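Local coordinates for protein acetyl-CoA acetyltransferase A (Ascaris suum, PDB 6BJA) that probably transfers acetyl groups between acetyl-CoA molecules as a thiolase of lipid metabolism, through an acyl-thioester on a cysteine, at residues 164-169 / 324-329; 171-176 / 333-338. All blocks are in the same frame, centred on the assembly; numbering follows the deposited sequence.

Contact 1 (164-169 / 324-329)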
loop_
_atom_site.group_PDB
_atom_site.type_symbol
_atom_site.label_atom_id
_atom_site.label_comp_id
_atom_site.label_asym_id
_atom_site.label_seq_id
_atom_site.Cartn_x
_atom_site.Cartn_y
_atom_site.Cartn_z
ATOM N N LEU A 164 -14.782 18.264 15.959
ATOM C CA LEU A 164 -15.111 19.577 15.425
ATOM C C LEU A 164 -16.597 19.837 15.552
ATOM O O LEU A 164 -17.010 20.931 15.901
ATOM C CB LEU A 164 -14.684 19.707 13.963
ATOM C CG LEU A 164 -14.928 21.084 13.339
ATOM C CD1 LEU A 164 -14.297 22.216 14.162
ATOM C CD2 LEU A 164 -14.382 21.097 11.931
ATOM N N CYS A 165 -17.411 18.836 15.241
ATOM C CA CYS A 165 -18.847 18.927 15.448
ATOM C C CYS A 165 -19.183 19.278 16.897
ATOM O O CYS A 165 -20.047 20.094 17.176
ATOM C CB CYS A 165 -19.525 17.613 15.078
ATOM S SG CYS A 165 -19.415 17.185 13.293
ATOM N N ALA A 166 -18.504 18.637 17.825
ATOM C CA ALA A 166 -18.830 18.828 19.232
ATOM C C ALA A 166 -18.549 20.264 19.699
ATOM O O ALA A 166 -19.132 20.720 20.689
ATOM C CB ALA A 166 -18.073 17.820 20.074
ATOM N N GLU A 167 -17.639 20.954 19.019
ATOM C CA GLU A 167 -17.381 22.362 19.323
ATOM C C GLU A 167 -18.636 23.202 19.153
ATOM O O GLU A 167 -18.804 24.218 19.839
ATOM C CB GLU A 167 -16.269 22.941 18.448
ATOM C CG GLU A 167 -14.862 22.444 18.726
ATOM C CD GLU A 167 -14.210 23.064 19.967
ATOM O OE1 GLU A 167 -14.904 23.774 20.738
ATOM O OE2 GLU A 167 -13.005 22.821 20.145
ATOM N N LYS A 168 -19.536 22.812 18.252
ATOM C CA LYS A 168 -20.789 23.546 18.117
ATOM C C LYS A 168 -21.594 23.490 19.422
ATOM O O LYS A 168 -22.164 24.500 19.877
ATOM C CB LYS A 168 -21.628 23.003 16.940
ATOM C CG LYS A 168 -22.996 23.690 16.829
ATOM C CD LYS A 168 -23.780 23.233 15.633
ATOM C CE LYS A 168 -25.095 24.003 15.515
ATOM N NZ LYS A 168 -25.997 23.844 16.689
ATOM N N THR A 169 -21.600 22.328 20.059
ATOM C CA THR A 169 -22.370 22.119 21.275
ATOM C C THR A 169 -21.700 22.904 22.402
ATOM O O THR A 169 -22.376 23.485 23.246
ATOM C CB THR A 169 -22.487 20.621 21.598
ATOM O OG1 THR A 169 -23.121 19.975 20.471
ATOM C CG2 THR A 169 -23.301 20.395 22.880
ATOM N N GLU A 324 -18.715 9.311 27.600
ATOM C CA GLU A 324 -17.934 10.549 27.453
ATOM C C GLU A 324 -17.145 10.556 26.158
ATOM O O GLU A 324 -15.919 10.450 26.180
ATOM C CB GLU A 324 -16.970 10.740 28.629
ATOM C CG GLU A 324 -17.654 10.769 29.954
ATOM C CD GLU A 324 -16.694 10.943 31.118
ATOM O OE1 GLU A 324 -15.461 10.741 30.958
ATOM O OE2 GLU A 324 -17.210 11.232 32.208
ATOM N N ALA A 325 -17.835 10.701 25.029
ATOM C CA ALA A 325 -17.133 10.851 23.774
ATOM C C ALA A 325 -16.157 12.010 23.911
ATOM O O ALA A 325 -15.007 11.927 23.487
ATOM C CB ALA A 325 -18.104 11.078 22.647
ATOM N N PHE A 326 -16.645 13.076 24.549
ATOM C CA PHE A 326 -15.867 14.269 24.864
ATOM C C PHE A 326 -16.315 14.738 26.236
ATOM O O PHE A 326 -17.392 14.372 26.675
ATOM C CB PHE A 326 -16.098 15.376 23.823
ATOM C CG PHE A 326 -15.765 14.944 22.436
ATOM C CD1 PHE A 326 -14.486 15.095 21.952
ATOM C CD2 PHE A 326 -16.713 14.319 21.646
ATOM C CE1 PHE A 326 -14.148 14.659 20.692
ATOM C CE2 PHE A 326 -16.392 13.868 20.383
ATOM C CZ PHE A 326 -15.110 14.030 19.905
ATOM N N SER A 327 -15.525 15.585 26.893
ATOM C CA SER A 327 -15.974 16.160 28.146
ATOM C C SER A 327 -17.297 16.909 27.960
ATOM O O SER A 327 -18.173 16.893 28.829
ATOM C CB SER A 327 -14.918 17.109 28.706
ATOM O OG SER A 327 -13.818 16.375 29.212
ATOM N N VAL A 328 -17.453 17.582 26.831
ATOM C CA VAL A 328 -18.682 18.326 26.598
ATOM C C VAL A 328 -19.901 17.403 26.563
ATOM O O VAL A 328 -20.998 17.833 26.903
ATOM C CB VAL A 328 -18.611 19.180 25.299
ATOM C CG1 VAL A 328 -18.282 18.332 24.055
ATOM C CG2 VAL A 328 -19.915 19.954 25.083
ATOM N N THR A 329 -19.722 16.128 26.188
ATOM C CA THR A 329 -20.846 15.203 26.183
ATOM C C THR A 329 -21.454 15.074 27.583
ATOM O O THR A 329 -22.675 15.106 27.756
ATOM C CB THR A 329 -20.408 13.829 25.696
ATOM O OG1 THR A 329 -19.526 13.991 24.578
ATOM C CG2 THR A 329 -21.612 12.975 25.295
#
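A166 and T169 of helix 162-172 pack against F326 and V328, at the start of helix 327-337. The protein has the thiolase fold. Helix 162-172 belongs to the long excursion between strands 116-124 and 257-267, the loop domain of thiolases. Residues 324-326 come from the NEAF motif of the C-terminal half. The contact thus joins the two halves of the chain, and no hydrogen bond spans it.

A166 comes first. Its methyl group points at the other segment and touches two side chains. A166 CB stands over one face of the F326 ring, 4.1 Å from F326 CD2 and offset from the ring centre toward the rim. A166 CB also lies 4.0 Å from V328 CG1. The A166 methyl therefore packs between the ring and the valine branch, touching both.

E167, next along the helix, turns away. Its carboxylate bonds T247 OG1 and the backbone N of I248, the residue A166 also touches.

T169 follows one turn after A166 and meets the other branch of V328. The two V328 methyls are thus shared out, one to each helix residue.

F326 also lines the coenzyme A pocket. Its side chain lies about 6 Å from that of C383, the predicted proton acceptor, and about 4 Å from bound coenzyme A. A325 O beside it accepts a hydrogen bond from S254 OG, a coenzyme A-binding residue. T329 N bonds F326 O at 3.0 Å in the first turn of helix 327-337.

V328 CG1 stands between its backbone N and carbonyl carbon (chi1 56°). This leaves CG2 anti to N and turned to T169. The two side chains cross obliquely, with V328 CG2 4.1 Å from T169 CG2.

Contact 2 (171-176 / 333-338)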
loop_
_atom_site.group_PDB
_atom_site.type_symbol
_atom_site.label_atom_id
_atom_site.label_comp_id
_atom_site.label_asym_id
_atom_site.label_seq_id
_atom_site.Cartn_x
_atom_site.Cartn_y
_atom_site.Cartn_z
ATOM N N LYS A 171 -20.180 25.724 22.062
ATOM C CA LYS A 171 -20.610 27.114 21.907
ATOM C C LYS A 171 -22.081 27.310 22.298
ATOM O O LYS A 171 -22.437 28.311 22.950
ATOM C CB LYS A 171 -20.338 27.573 20.474
ATOM C CG LYS A 171 -20.527 29.068 20.291
ATOM C CD LYS A 171 -20.106 29.535 18.909
ATOM C CE LYS A 171 -20.195 31.068 18.806
ATOM N NZ LYS A 171 -19.531 31.768 19.952
ATOM N N ASP A 172 -22.936 26.359 21.941
ATOM C CA ASP A 172 -24.365 26.467 22.201
ATOM C C ASP A 172 -24.693 26.539 23.701
ATOM O O ASP A 172 -25.694 27.149 24.091
ATOM C CB ASP A 172 -25.108 25.283 21.569
ATOM C CG ASP A 172 -25.207 25.382 20.043
ATOM O OD1 ASP A 172 -24.966 26.468 19.448
ATOM O OD2 ASP A 172 -25.542 24.339 19.418
ATOM N N TYR A 173 -23.851 25.927 24.531
ATOM C CA TYR A 173 -24.036 25.935 25.983
ATOM C C TYR A 173 -23.138 26.945 26.688
ATOM O O TYR A 173 -23.172 27.031 27.911
ATOM C CB TYR A 173 -23.762 24.536 26.570
ATOM C CG TYR A 173 -24.912 23.579 26.422
ATOM C CD1 TYR A 173 -25.912 23.502 27.374
ATOM C CD2 TYR A 173 -25.004 22.750 25.316
ATOM C CE1 TYR A 173 -26.975 22.630 27.232
ATOM C CE2 TYR A 173 -26.060 21.880 25.162
ATOM C CZ TYR A 173 -27.044 21.809 26.117
ATOM O OH TYR A 173 -28.102 20.928 25.929
ATOM N N ALA A 174 -22.326 27.663 25.912
ATOM C CA ALA A 174 -21.357 28.628 26.425
ATOM C C ALA A 174 -20.374 27.964 27.383
ATOM O O ALA A 174 -19.899 28.567 28.351
ATOM C CB ALA A 174 -22.083 29.804 27.093
ATOM N N PHE A 175 -20.048 26.701 27.108
ATOM C CA PHE A 175 -19.028 26.025 27.884
ATOM C C PHE A 175 -17.645 26.571 27.555
ATOM O O PHE A 175 -17.406 27.155 26.496
ATOM C CB PHE A 175 -19.054 24.509 27.640
ATOM C CG PHE A 175 -20.249 23.802 28.221
ATOM C CD1 PHE A 175 -20.752 24.103 29.478
ATOM C CD2 PHE A 175 -20.861 22.790 27.508
ATOM C CE1 PHE A 175 -21.859 23.407 29.992
ATOM C CE2 PHE A 175 -21.948 22.100 28.021
ATOM C CZ PHE A 175 -22.448 22.397 29.250
ATOM N N THR A 176 -16.739 26.389 28.509
ATOM C CA THR A 176 -15.392 26.917 28.442
ATOM C C THR A 176 -14.336 25.832 28.510
ATOM O O THR A 176 -14.571 24.735 29.037
ATOM C CB THR A 176 -15.137 27.899 29.599
ATOM O OG1 THR A 176 -15.278 27.201 30.850
ATOM C CG2 THR A 176 -16.122 29.033 29.580
ATOM N N PHE A 333 -25.085 16.924 28.942
ATOM C CA PHE A 333 -26.102 16.024 29.447
ATOM C C PHE A 333 -26.564 16.462 30.834
ATOM O O PHE A 333 -27.763 16.561 31.101
ATOM C CB PHE A 333 -25.505 14.599 29.456
ATOM C CG PHE A 333 -26.445 13.499 29.863
ATOM C CD1 PHE A 333 -27.366 12.976 28.948
ATOM C CD2 PHE A 333 -26.336 12.900 31.120
ATOM C CE1 PHE A 333 -28.188 11.903 29.304
ATOM C CE2 PHE A 333 -27.164 11.835 31.478
ATOM C CZ PHE A 333 -28.089 11.341 30.572
ATOM N N ILE A 334 -25.587 16.688 31.715
ATOM C CA ILE A 334 -25.842 17.100 33.092
ATOM C C ILE A 334 -26.599 18.430 33.122
ATOM O O ILE A 334 -27.560 18.587 33.885
ATOM C CB ILE A 334 -24.518 17.189 33.854
ATOM C CG1 ILE A 334 -23.936 15.798 34.066
ATOM C CG2 ILE A 334 -24.707 17.849 35.217
ATOM C CD1 ILE A 334 -22.520 15.801 34.520
ATOM N N LYS A 335 -26.178 19.369 32.287
ATOM C CA LYS A 335 -26.811 20.683 32.266
ATOM C C LYS A 335 -28.234 20.624 31.736
ATOM O O LYS A 335 -29.160 21.219 32.298
ATOM C CB LYS A 335 -25.979 21.660 31.424
ATOM C CG LYS A 335 -26.438 23.115 31.537
ATOM C CD LYS A 335 -26.204 23.574 32.965
ATOM C CE LYS A 335 -26.677 24.971 33.256
ATOM N NZ LYS A 335 -26.488 25.161 34.733
ATOM N N GLU A 336 -28.424 19.908 30.637
ATOM C CA GLU A 336 -29.731 19.853 30.006
ATOM C C GLU A 336 -30.773 19.177 30.893
ATOM O O GLU A 336 -31.919 19.624 30.968
ATOM C CB GLU A 336 -29.619 19.134 28.668
ATOM C CG GLU A 336 -30.887 19.158 27.881
ATOM C CD GLU A 336 -31.254 20.538 27.380
ATOM O OE1 GLU A 336 -30.352 21.380 27.199
ATOM O OE2 GLU A 336 -32.455 20.761 27.144
ATOM N N LEU A 337 -30.375 18.105 31.576
ATOM C CA LEU A 337 -31.285 17.348 32.425
ATOM C C LEU A 337 -31.297 17.824 33.876
ATOM O O LEU A 337 -32.030 17.268 34.696
ATOM C CB LEU A 337 -30.905 15.871 32.397
ATOM C CG LEU A 337 -31.111 15.259 31.016
ATOM C CD1 LEU A 337 -30.521 13.872 30.980
ATOM C CD2 LEU A 337 -32.582 15.205 30.631
ATOM N N ARG A 338 -30.468 18.828 34.179
ATOM C CA ARG A 338 -30.345 19.417 35.523
ATOM C C ARG A 338 -30.048 18.345 36.567
ATOM O O ARG A 338 -30.668 18.292 37.636
ATOM C CB ARG A 338 -31.608 20.184 35.897
ATOM C CG ARG A 338 -31.971 21.285 34.910
ATOM C CD ARG A 338 -33.258 21.973 35.336
ATOM N NE ARG A 338 -34.251 21.987 34.263
ATOM C CZ ARG A 338 -34.540 23.041 33.500
ATOM N NH1 ARG A 338 -33.924 24.208 33.677
ATOM N NH2 ARG A 338 -35.463 22.928 32.554
#
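Y173 reaches from the end of helix 162-172 to E336 on helix 327-337. Y173 CB lies over one face of the F175 ring, 3.3 Å above the plane and toward the rim. CG stands anti to the carbonyl carbon (chi1 -80°), which sends the ring toward the other helix. Y173 CD1 comes 4.2 Å from K335 CG, whose approach to the ring is oblique. Y173 CZ, further out, lies 3.5 Å from E336 OE1.

The tip makes the one hydrogen bond across the contact. Y173 OH donates to E336 OE1 at 2.6 Å. The ring and carboxylate planes are 80° apart, and the hydroxyl meets OE1 from above the carboxylate plane, 38° out of it. The glutamate chain bends at chi2, and E336 CB also passes 3.6 Å from Y173 OH.

F175 adds apolar packing. F175 CZ, at the ring edge, lies 4.2 Å from K335 CB, while the rest of the lysine leads off. The F175 side chain also touches L331 and A332, midway along helix 327-337.

Between Y173 and F175, A174 takes positive phi and closes helix 162-172 with a Schellman motif, here set against a neighbouring helix of the thiolase fold.

How the contacts relate
Both contacts join helix 162-172, or the turn that ends it, to helix 327-337, and their centres are 10 Å apart. Contact 1 is at the start of the second helix and is buried. It is wholly apolar across the interface and includes residues of the coenzyme A pocket. Contact 2 is near the far end of that helix, at the protein surface. There a tyrosine-glutamate hydrogen bond joins the packing, and the Y173 side chain is about 12 Å from that of C383, the predicted proton acceptor. The two touch directly: V328 CG2 of contact 1 lies 3.8 Å from F175 CD2 of contact 2. Packing thus runs from the pocket side out to the surface.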